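Local coordinates for serine protease p27 (Human astrovirus 1, PDB 2W5E), which is the chymotrypsin-like serine protease domain thought to cleave the viral polyprotein into functional products, at residues K82-K85 with N86-Y89. Numbering follows the deposited sequence.
Sequences KLSK and NPDY
Ser84 holds its hydroxyl over one face of the Asn86–Pro87 peptide bond, at the nitrogen end of the proline ring and on the same side as one face of that ring. From Ser84, OG sits 3.3 Å from Pro87 N and nearly straight above Asn86 C, while Pro87 CG is further off, 4.0 Å from that same OG. This is van der Waals contact, because the proline nitrogen carries no hydrogen to offer and, as an amide nitrogen, is no acceptor either. OG gets there because it stands opposite Ser84's own backbone N (chi1 179°). At the CD edge of the ring comes the carbonyl of Lys85, with Lys85 O 3.4 Å from Pro87 CD. The other flat group, the amide of Asn86, folds back toward the Lys85–Asn86 peptide: one amide face looks onto Lys85 C, 3.5 Å from Asn86 CG. Chi1 of -48° brings CG back beside the backbone N, and chi2 of -62° turns the face onto Lys85 C. The lysine chain of Lys85 leads off to solvent, with NZ near the like charge of Arg137. Leu139 of strand 138-146 is touched by both Ser84 and Pro87, and Asn86 packs on Asn30 of a neighbouring subunit. With Ser84 and Pro87 only 5.4 Å apart between CA atoms, Lys85 helical and Asn86 extended, residues 84-87 resemble a type VIII beta turn, set in the surface loop that links the two beta barrels of the chymotrypsin-like fold.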
loop_
_atom_site.group_PDB
_atom_site.type_symbol
_atom_site.label_atom_id
_atom_site.label_comp_id
_atom_site.label_asym_id
_atom_site.label_seq_id
_atom_site.Cartn_x
_atom_site.Cartn_y
_atom_site.Cartn_z
ATOM N N LYS A 82 2.565 -16.454 4.724
ATOM C CA LYS A 82 3.060 -16.684 6.074
ATOM C C LYS A 82 2.224 -17.749 6.773
ATOM O O LYS A 82 1.076 -17.992 6.401
ATOM C CB LYS A 82 3.085 -15.372 6.871
ATOM C CG LYS A 82 4.226 -14.443 6.457
ATOM C CD LYS A 82 4.277 -13.160 7.285
ATOM C CE LYS A 82 3.428 -12.046 6.671
ATOM N NZ LYS A 82 3.734 -10.707 7.270
ATOM N N LEU A 83 2.814 -18.406 7.766
ATOM C CA LEU A 83 2.087 -19.390 8.558
ATOM C C LEU A 83 1.322 -18.714 9.688
ATOM O O LEU A 83 1.680 -17.613 10.117
ATOM C CB LEU A 83 3.032 -20.461 9.103
ATOM C CG LEU A 83 3.217 -21.691 8.210
ATOM C CD1 LEU A 83 4.080 -21.384 6.997
ATOM C CD2 LEU A 83 3.825 -22.810 9.014
ATOM N N SER A 84 0.264 -19.367 10.157
ATOM C CA SER A 84 -0.571 -18.783 11.203
ATOM C C SER A 84 0.017 -18.975 12.591
ATOM O O SER A 84 0.543 -20.043 12.917
ATOM C CB SER A 84 -1.990 -19.344 11.165
ATOM O OG SER A 84 -2.757 -18.777 12.216
ATOM N N LYS A 85 -0.089 -17.925 13.403
ATOM C CA LYS A 85 0.334 -17.964 14.799
ATOM C C LYS A 85 -0.760 -18.604 15.652
ATOM O O LYS A 85 -0.483 -19.489 16.468
ATOM C CB LYS A 85 0.641 -16.552 15.313
ATOM C CG LYS A 85 1.411 -15.661 14.339
ATOM C CD LYS A 85 1.942 -14.407 15.034
ATOM C CE LYS A 85 2.489 -13.391 14.035
ATOM N NZ LYS A 85 1.395 -12.611 13.372
ATOM N N ASN A 86 -1.999 -18.146 15.455
ATOM C CA ASN A 86 -3.165 -18.662 16.179
ATOM C C ASN A 86 -4.197 -19.228 15.199
ATOM O O ASN A 86 -5.156 -18.535 14.840
ATOM C CB ASN A 86 -3.800 -17.564 17.043
ATOM C CG ASN A 86 -2.778 -16.801 17.868
ATOM O OD1 ASN A 86 -2.098 -17.372 18.729
ATOM N ND2 ASN A 86 -2.667 -15.498 17.612
ATOM N N PRO A 87 -3.998 -20.488 14.759
ATOM C CA PRO A 87 -4.774 -21.096 13.673
ATOM C C PRO A 87 -6.235 -21.407 14.009
ATOM O O PRO A 87 -6.515 -22.178 14.932
ATOM C CB PRO A 87 -4.014 -22.399 13.380
ATOM C CG PRO A 87 -2.698 -22.271 14.088
ATOM C CD PRO A 87 -2.982 -21.420 15.275
ATOM N N ASP A 88 -7.147 -20.793 13.257
ATOM C CA ASP A 88 -8.556 -21.169 13.272
ATOM C C ASP A 88 -8.826 -22.116 12.095
ATOM O O ASP A 88 -8.850 -21.693 10.933
ATOM C CB ASP A 88 -9.457 -19.927 13.206
ATOM C CG ASP A 88 -10.946 -20.270 13.191
ATOM O OD1 ASP A 88 -11.312 -21.420 13.514
ATOM O OD2 ASP A 88 -11.762 -19.383 12.852
ATOM N N TYR A 89 -9.026 -23.394 12.410
ATOM C CA TYR A 89 -9.241 -24.419 11.392
ATOM C C TYR A 89 -10.705 -24.580 10.976
ATOM O O TYR A 89 -11.020 -25.447 10.159
ATOM C CB TYR A 89 -8.703 -25.771 11.871
ATOM C CG TYR A 89 -7.207 -25.832 12.063
ATOM C CD1 TYR A 89 -6.341 -25.906 10.968
ATOM C CD2 TYR A 89 -6.655 -25.835 13.341
ATOM C CE1 TYR A 89 -4.963 -25.968 11.146
ATOM C CE2 TYR A 89 -5.277 -25.898 13.529
ATOM C CZ TYR A 89 -4.438 -25.966 12.430
ATOM O OH TYR A 89 -3.073 -26.029 12.620
#